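Local atomic coordinates of 350aa long hypothetical aspartate-semialdehyde dehydrogenase (Sulfolobus tokodaii, PDB entry 2EP5), a protein that probably catalyses the NADPH-dependent reduction of malonyl-CoA to 3-oxopropanoate and belongs to the aspartate-semialdehyde dehydrogenase family. Residues K269-Q274 with K345-I350; I103-A108 with I338-V343. All blocks are in the same frame, centred on the assembly; numbering follows the deposited sequence.

Contact 1: K269-Q274 with K345-I350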
ATOM      1  N   LYS A 269     -20.297 -20.440  23.799  1.00 30.89           N
ATOM      2  CA  LYS A 269     -20.780 -21.408  22.821  1.00 32.77           C
ATOM      3  C   LYS A 269     -22.295 -21.290  22.797  1.00 32.32           C
ATOM      4  O   LYS A 269     -22.907 -20.889  23.784  1.00 32.82           O
ATOM      5  CB  LYS A 269     -20.389 -22.839  23.199  1.00 33.93           C
ATOM      6  CG  LYS A 269     -18.920 -23.165  23.014  1.00 36.77           C
ATOM      7  CD  LYS A 269     -18.695 -24.665  23.101  1.00 39.93           C
ATOM      8  CE  LYS A 269     -17.234 -24.998  23.326  1.00 41.08           C
ATOM      9  NZ  LYS A 269     -16.792 -24.547  24.681  1.00 43.32           N
ATOM     10  N   SER A 270     -22.902 -21.637  21.672  1.00 31.29           N
ATOM     11  CA  SER A 270     -24.346 -21.545  21.554  1.00 30.58           C
ATOM     12  C   SER A 270     -24.882 -22.775  20.826  1.00 30.68           C
ATOM     13  O   SER A 270     -24.171 -23.770  20.678  1.00 30.27           O
ATOM     14  CB  SER A 270     -24.715 -20.260  20.805  1.00 29.62           C
ATOM     15  OG  SER A 270     -26.107 -20.022  20.843  1.00 30.83           O
ATOM     16  N   LEU A 271     -26.131 -22.699  20.375  1.00 31.30           N
ATOM     17  CA  LEU A 271     -26.781 -23.803  19.673  1.00 31.97           C
ATOM     18  C   LEU A 271     -26.000 -24.300  18.459  1.00 32.61           C
ATOM     19  O   LEU A 271     -25.885 -25.509  18.244  1.00 32.81           O
ATOM     20  CB  LEU A 271     -28.197 -23.395  19.258  1.00 32.13           C
ATOM     21  CG  LEU A 271     -29.050 -24.428  18.513  1.00 33.67           C
ATOM     22  CD1 LEU A 271     -30.525 -24.188  18.814  1.00 33.27           C
ATOM     23  CD2 LEU A 271     -28.782 -24.346  17.017  1.00 32.52           C
ATOM     24  N   PRO A 272     -25.460 -23.376  17.642  1.00 32.68           N
ATOM     25  CA  PRO A 272     -24.695 -23.794  16.461  1.00 31.80           C
ATOM     26  C   PRO A 272     -23.508 -24.694  16.831  1.00 32.03           C
ATOM     27  O   PRO A 272     -23.166 -25.617  16.090  1.00 31.55           O
ATOM     28  CB  PRO A 272     -24.252 -22.468  15.847  1.00 31.39           C
ATOM     29  CG  PRO A 272     -25.374 -21.536  16.219  1.00 31.89           C
ATOM     30  CD  PRO A 272     -25.649 -21.913  17.658  1.00 32.02           C
ATOM     31  N   GLN A 273     -22.883 -24.422  17.974  1.00 31.55           N
ATOM     32  CA  GLN A 273     -21.748 -25.224  18.432  1.00 31.40           C
ATOM     33  C   GLN A 273     -22.227 -26.548  19.025  1.00 31.80           C
ATOM     34  O   GLN A 273     -21.578 -27.581  18.882  1.00 31.76           O
ATOM     35  CB  GLN A 273     -20.944 -24.472  19.499  1.00 29.05           C
ATOM     36  CG  GLN A 273     -20.049 -23.360  18.980  1.00 29.74           C
ATOM     37  CD  GLN A 273     -20.821 -22.185  18.405  1.00 31.21           C
ATOM     38  OE1 GLN A 273     -21.801 -21.716  18.994  1.00 31.52           O
ATOM     39  NE2 GLN A 273     -20.369 -21.690  17.259  1.00 31.18           N
ATOM     40  N   GLN A 274     -23.370 -26.504  19.695  1.00 33.21           N
ATOM     41  CA  GLN A 274     -23.931 -27.681  20.331  1.00 33.80           C
ATOM     42  C   GLN A 274     -24.418 -28.721  19.331  1.00 33.62           C
ATOM     43  O   GLN A 274     -24.230 -29.917  19.536  1.00 33.06           O
ATOM     44  CB  GLN A 274     -25.072 -27.266  21.253  1.00 35.57           C
ATOM     45  CG  GLN A 274     -24.620 -26.452  22.454  1.00 41.32           C
ATOM     46  CD  GLN A 274     -25.769 -25.713  23.117  1.00 44.17           C
ATOM     47  OE1 GLN A 274     -26.874 -26.247  23.247  1.00 47.07           O
ATOM     48  NE2 GLN A 274     -25.513 -24.482  23.547  1.00 44.30           N
ATOM     49  N   LYS A 345     -32.863 -25.386   9.545  1.00 31.86           N
ATOM     50  CA  LYS A 345     -33.124 -26.795   9.273  1.00 32.87           C
ATOM     51  C   LYS A 345     -33.116 -27.534  10.613  1.00 32.79           C
ATOM     52  O   LYS A 345     -33.997 -28.345  10.896  1.00 33.46           O
ATOM     53  CB  LYS A 345     -32.050 -27.366   8.339  1.00 32.99           C
ATOM     54  CG  LYS A 345     -32.173 -28.865   8.070  1.00 34.19           C
ATOM     55  CD  LYS A 345     -33.477 -29.212   7.367  1.00 37.42           C
ATOM     56  CE  LYS A 345     -33.617 -30.721   7.159  1.00 39.21           C
ATOM     57  NZ  LYS A 345     -34.866 -31.084   6.427  1.00 39.89           N
ATOM     58  N   GLU A 346     -32.120 -27.229  11.438  1.00 32.66           N
ATOM     59  CA  GLU A 346     -31.979 -27.840  12.757  1.00 32.74           C
ATOM     60  C   GLU A 346     -33.205 -27.613  13.648  1.00 32.89           C
ATOM     61  O   GLU A 346     -33.572 -28.479  14.441  1.00 34.14           O
ATOM     62  CB  GLU A 346     -30.731 -27.277  13.447  1.00 34.45           C
ATOM     63  CG  GLU A 346     -30.506 -27.743  14.882  1.00 35.45           C
ATOM     64  CD  GLU A 346     -30.344 -29.241  14.984  1.00 37.40           C
ATOM     65  OE1 GLU A 346     -29.833 -29.846  14.015  1.00 38.94           O
ATOM     66  OE2 GLU A 346     -30.716 -29.815  16.031  1.00 37.73           O
ATOM     67  N   LEU A 347     -33.841 -26.453  13.516  1.00 31.95           N
ATOM     68  CA  LEU A 347     -35.004 -26.132  14.332  1.00 31.42           C
ATOM     69  C   LEU A 347     -36.349 -26.506  13.705  1.00 32.13           C
ATOM     70  O   LEU A 347     -37.399 -26.344  14.329  1.00 31.74           O
ATOM     71  CB  LEU A 347     -34.988 -24.645  14.694  1.00 28.85           C
ATOM     72  CG  LEU A 347     -33.770 -24.221  15.514  1.00 29.30           C
ATOM     73  CD1 LEU A 347     -33.865 -22.746  15.895  1.00 27.01           C
ATOM     74  CD2 LEU A 347     -33.692 -25.091  16.762  1.00 28.85           C
ATOM     75  N   GLY A 348     -36.328 -27.002  12.472  1.00 32.64           N
ATOM     76  CA  GLY A 348     -37.573 -27.395  11.838  1.00 32.53           C
ATOM     77  C   GLY A 348     -38.297 -26.356  11.001  1.00 32.91           C
ATOM     78  O   GLY A 348     -39.375 -26.636  10.482  1.00 33.24           O
ATOM     79  N   TYR A 349     -37.746 -25.154  10.879  1.00 32.31           N
ATOM     80  CA  TYR A 349     -38.389 -24.153  10.039  1.00 32.93           C
ATOM     81  C   TYR A 349     -38.042 -24.544   8.612  1.00 34.08           C
ATOM     82  O   TYR A 349     -38.717 -24.152   7.665  1.00 33.51           O
ATOM     83  CB  TYR A 349     -37.848 -22.755  10.322  1.00 33.64           C
ATOM     84  CG  TYR A 349     -38.015 -22.298  11.748  1.00 33.11           C
ATOM     85  CD1 TYR A 349     -37.089 -22.647  12.728  1.00 33.99           C
ATOM     86  CD2 TYR A 349     -39.099 -21.509  12.118  1.00 32.80           C
ATOM     87  CE1 TYR A 349     -37.236 -22.215  14.046  1.00 34.36           C
ATOM     88  CE2 TYR A 349     -39.258 -21.071  13.431  1.00 33.89           C
ATOM     89  CZ  TYR A 349     -38.326 -21.423  14.389  1.00 33.98           C
ATOM     90  OH  TYR A 349     -38.480 -20.980  15.681  1.00 33.52           O
ATOM     91  N   ILE A 350     -36.967 -25.324   8.492  1.00 36.50           N
ATOM     92  CA  ILE A 350     -36.446 -25.831   7.222  1.00 38.17           C
ATOM     93  C   ILE A 350     -36.077 -24.751   6.202  1.00 38.90           C
ATOM     94  O   ILE A 350     -36.951 -24.322   5.426  1.00 40.29           O
ATOM     95  CB  ILE A 350     -37.428 -26.841   6.599  1.00 37.19           C
ATOM     96  CG1 ILE A 350     -37.791 -27.892   7.645  1.00 37.78           C
ATOM     97  CG2 ILE A 350     -36.791 -27.539   5.408  1.00 38.47           C
ATOM     98  CD1 ILE A 350     -36.596 -28.525   8.323  1.00 35.89           C
ATOM     99  OXT ILE A 350     -34.902 -24.331   6.203  1.00 40.45           O
TER

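Contact 2: I103-A108 with I338-V343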
ATOM      1  N   ILE A 103     -39.132 -18.957   0.474  1.00 24.12           N
ATOM      2  CA  ILE A 103     -38.459 -18.763   1.758  1.00 24.84           C
ATOM      3  C   ILE A 103     -37.138 -18.061   1.394  1.00 25.86           C
ATOM      4  O   ILE A 103     -36.297 -18.630   0.691  1.00 22.97           O
ATOM      5  CB  ILE A 103     -38.122 -20.097   2.451  1.00 24.72           C
ATOM      6  CG1 ILE A 103     -39.410 -20.821   2.861  1.00 25.43           C
ATOM      7  CG2 ILE A 103     -37.244 -19.833   3.669  1.00 22.25           C
ATOM      8  CD1 ILE A 103     -39.170 -22.140   3.557  1.00 21.33           C
ATOM      9  N   VAL A 104     -36.971 -16.825   1.857  1.00 25.30           N
ATOM     10  CA  VAL A 104     -35.774 -16.050   1.548  1.00 24.07           C
ATOM     11  C   VAL A 104     -34.931 -15.709   2.772  1.00 24.54           C
ATOM     12  O   VAL A 104     -35.458 -15.232   3.783  1.00 25.74           O
ATOM     13  CB  VAL A 104     -36.148 -14.714   0.851  1.00 25.45           C
ATOM     14  CG1 VAL A 104     -34.892 -13.933   0.497  1.00 22.56           C
ATOM     15  CG2 VAL A 104     -36.979 -14.981  -0.391  1.00 24.78           C
ATOM     16  N   VAL A 105     -33.623 -15.954   2.666  1.00 22.91           N
ATOM     17  CA  VAL A 105     -32.654 -15.640   3.721  1.00 20.46           C
ATOM     18  C   VAL A 105     -31.664 -14.695   3.036  1.00 22.26           C
ATOM     19  O   VAL A 105     -30.922 -15.095   2.129  1.00 22.67           O
ATOM     20  CB  VAL A 105     -31.902 -16.891   4.221  1.00 19.62           C
ATOM     21  CG1 VAL A 105     -30.959 -16.508   5.359  1.00 18.14           C
ATOM     22  CG2 VAL A 105     -32.889 -17.939   4.698  1.00 17.57           C
ATOM     23  N   SER A 106     -31.658 -13.441   3.473  1.00 20.80           N
ATOM     24  CA  SER A 106     -30.828 -12.424   2.846  1.00 21.40           C
ATOM     25  C   SER A 106     -29.929 -11.607   3.763  1.00 22.21           C
ATOM     26  O   SER A 106     -30.286 -11.332   4.916  1.00 24.06           O
ATOM     27  CB  SER A 106     -31.746 -11.475   2.068  1.00 20.17           C
ATOM     28  OG  SER A 106     -31.113 -10.240   1.809  1.00 21.87           O
ATOM     29  N   ASN A 107     -28.757 -11.218   3.255  1.00 19.91           N
ATOM     30  CA  ASN A 107     -27.862 -10.393   4.052  1.00 19.51           C
ATOM     31  C   ASN A 107     -27.859  -8.943   3.576  1.00 17.94           C
ATOM     32  O   ASN A 107     -27.023  -8.146   3.987  1.00 20.10           O
ATOM     33  CB  ASN A 107     -26.428 -10.982   4.123  1.00 17.33           C
ATOM     34  CG  ASN A 107     -25.820 -11.310   2.752  1.00 19.00           C
ATOM     35  OD1 ASN A 107     -25.242 -12.388   2.570  1.00 19.85           O
ATOM     36  ND2 ASN A 107     -25.919 -10.386   1.805  1.00 14.58           N
ATOM     37  N   ALA A 108     -28.813  -8.600   2.715  1.00 19.20           N
ATOM     38  CA  ALA A 108     -28.950  -7.227   2.220  1.00 20.37           C
ATOM     39  C   ALA A 108     -29.744  -6.445   3.267  1.00 20.91           C
ATOM     40  O   ALA A 108     -30.601  -7.005   3.943  1.00 21.27           O
ATOM     41  CB  ALA A 108     -29.681  -7.209   0.888  1.00 18.87           C
ATOM     42  N   ILE A 338     -25.399 -18.730   5.516  1.00 22.45           N
ATOM     43  CA  ILE A 338     -25.391 -20.176   5.364  1.00 22.38           C
ATOM     44  C   ILE A 338     -25.615 -20.827   6.727  1.00 22.09           C
ATOM     45  O   ILE A 338     -26.332 -21.827   6.840  1.00 22.30           O
ATOM     46  CB  ILE A 338     -24.042 -20.638   4.737  1.00 22.06           C
ATOM     47  CG1 ILE A 338     -23.972 -20.166   3.280  1.00 20.39           C
ATOM     48  CG2 ILE A 338     -23.891 -22.150   4.829  1.00 22.23           C
ATOM     49  CD1 ILE A 338     -22.607 -20.344   2.629  1.00 17.28           C
ATOM     50  N   LEU A 339     -25.014 -20.250   7.763  1.00 21.09           N
ATOM     51  CA  LEU A 339     -25.155 -20.785   9.115  1.00 21.63           C
ATOM     52  C   LEU A 339     -26.599 -20.597   9.577  1.00 21.70           C
ATOM     53  O   LEU A 339     -27.140 -21.414  10.329  1.00 22.56           O
ATOM     54  CB  LEU A 339     -24.214 -20.061  10.090  1.00 20.12           C
ATOM     55  CG  LEU A 339     -23.571 -20.879  11.219  1.00 20.05           C
ATOM     56  CD1 LEU A 339     -23.436 -20.003  12.449  1.00 17.80           C
ATOM     57  CD2 LEU A 339     -24.387 -22.104  11.557  1.00 16.67           C
ATOM     58  N   THR A 340     -27.222 -19.511   9.128  1.00 21.94           N
ATOM     59  CA  THR A 340     -28.601 -19.237   9.500  1.00 20.81           C
ATOM     60  C   THR A 340     -29.497 -20.312   8.914  1.00 20.01           C
ATOM     61  O   THR A 340     -30.412 -20.789   9.583  1.00 19.14           O
ATOM     62  CB  THR A 340     -29.053 -17.842   9.010  1.00 22.23           C
ATOM     63  OG1 THR A 340     -28.251 -16.835   9.642  1.00 22.53           O
ATOM     64  CG2 THR A 340     -30.521 -17.598   9.362  1.00 20.09           C
ATOM     65  N   VAL A 341     -29.228 -20.704   7.669  1.00 19.84           N
ATOM     66  CA  VAL A 341     -30.023 -21.753   7.031  1.00 19.92           C
ATOM     67  C   VAL A 341     -29.830 -23.076   7.783  1.00 20.78           C
ATOM     68  O   VAL A 341     -30.798 -23.800   8.034  1.00 18.81           O
ATOM     69  CB  VAL A 341     -29.635 -21.974   5.538  1.00 18.25           C
ATOM     70  CG1 VAL A 341     -30.510 -23.066   4.941  1.00 15.97           C
ATOM     71  CG2 VAL A 341     -29.807 -20.687   4.745  1.00 14.66           C
ATOM     72  N   GLU A 342     -28.591 -23.385   8.154  1.00 21.14           N
ATOM     73  CA  GLU A 342     -28.333 -24.631   8.879  1.00 24.16           C
ATOM     74  C   GLU A 342     -29.161 -24.672  10.168  1.00 25.24           C
ATOM     75  O   GLU A 342     -29.786 -25.686  10.487  1.00 27.99           O
ATOM     76  CB  GLU A 342     -26.840 -24.768   9.208  1.00 24.07           C
ATOM     77  CG  GLU A 342     -25.927 -24.486   8.022  1.00 24.29           C
ATOM     78  CD  GLU A 342     -24.462 -24.798   8.296  1.00 24.37           C
ATOM     79  OE1 GLU A 342     -24.031 -24.736   9.466  1.00 26.20           O
ATOM     80  OE2 GLU A 342     -23.731 -25.094   7.331  1.00 22.07           O
ATOM     81  N   VAL A 343     -29.170 -23.565  10.903  1.00 24.43           N
ATOM     82  CA  VAL A 343     -29.932 -23.486  12.144  1.00 24.49           C
ATOM     83  C   VAL A 343     -31.426 -23.723  11.891  1.00 25.29           C
ATOM     84  O   VAL A 343     -32.076 -24.467  12.626  1.00 23.80           O
ATOM     85  CB  VAL A 343     -29.760 -22.103  12.819  1.00 23.95           C
ATOM     86  CG1 VAL A 343     -30.737 -21.970  13.977  1.00 23.61           C
ATOM     87  CG2 VAL A 343     -28.322 -21.925  13.304  1.00 23.82           C
TER

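Contact 1: K269-Q274 with K345-I350
E346 and L347, in the last turn of helix 334-347, both reach one leucine, L271, at the start of the short helix 271-274. E346 comes first along the chain. Its aliphatic CG lies 4.4 Å from L271 CD2, a loose approach in which the methylene does the touching and the carboxylate extends beyond it. The same side chain also packs against K275, just past the short helix.

L347 makes the closer approach, with CD2 standing 3.9 Å from L271 CD1. The two leucines meet methyl to methyl, their side chains crossing at a slant. With its CG opposite the backbone N (chi1 -180°), L271 directs its branch toward the other helix, CD2 facing E346 and CD1 facing L347. W126 packs on the same leucine from a nearby loop.

G348 leaves the helical conformation with a positive phi of 91°, and its N donates to K345 O at 3.1 Å, while I350 is joined through its backbone to M344.

The start of the opposing helix is secured as well. S270 is at the N-cap position, and its N donates to Q273 OE1, three residues on, at 2.9 Å, meeting a lone pair in the carbonyl plane. Q273 NE2 is held in turn by P281 O and E123 OE2, and S270 OG bonds to E123 O. The arrangement is that of two helix termini in apolar contact: an N-terminus whose N-cap backbone N is bound by the Q273 side chain, and a C-terminus closed by a Schellman motif.

Contact 2: I103-A108 with I338-V343
V105 meets T340 and V341 through methyl groups alone, and no ring, amide or carboxylate offers a face or an edge to the other segment. The flat groups in the neighbourhood are engaged at their polar ends by other residues: N107 OD1 is hydrogen-bonded to T337 OG1, just ahead of the helical segment, and E342 OE2 to T279 OG1.

The single strand residue divides its two branches between successive residues of the helix. V105 CG1 lies 4.2 Å from T340 CG2, and V105 CG2 lies 4.1 Å from V341 CG2. Both pairs meet at ordinary van der Waals separation. For T340, a chi1 of -62° places CG2 opposite the backbone N, where it can face the valine, and leaves OG1 beside that N. From there the hydroxyl bonds to I336 O, one turn earlier in the helix, and also to N148 ND2.

V105 and V341 have the closest CA atoms of the two segments, 7.4 Å apart. V104, the preceding strand residue, packs instead on L97 and V98 of helix 87-99, while the strand is bonded through its backbone to V81 and S83 on one neighbouring strand and to I144 and V146 on the other. This is the layered packing of a Rossmann-type sheet, with the C-terminal helix laid against it. At the end of the strand, S106 OG accepts from A108 N at 3.0 Å in an ST turn.

Chemically, one methyl each from T340 and V341 meets V105, and the buried threonine hydroxyl has its partners outside the two segments, which leaves the contact held by dispersion and burial, with little directional preference.

Overall arrangement
Helix 334-347 supplies one side of both contacts, whose centres are 12 Å apart: its middle lies on the strand in contact 2, and its last turn meets helix 271-274 in contact 1. Between them the contacts join a strand of the NAD-binding domain to a short helix of the dimerisation domain. They also touch directly. P272 CG lies 4.2 Å from V343 CG2, P272 CB is 4.3 Å from L339 CD1, and I350 O, at the chain terminus, approaches I103 CD1 to 3.6 Å. Both lie away from the predicted catalytic residues C151 and H244, so they illustrate packing between parts of the fold.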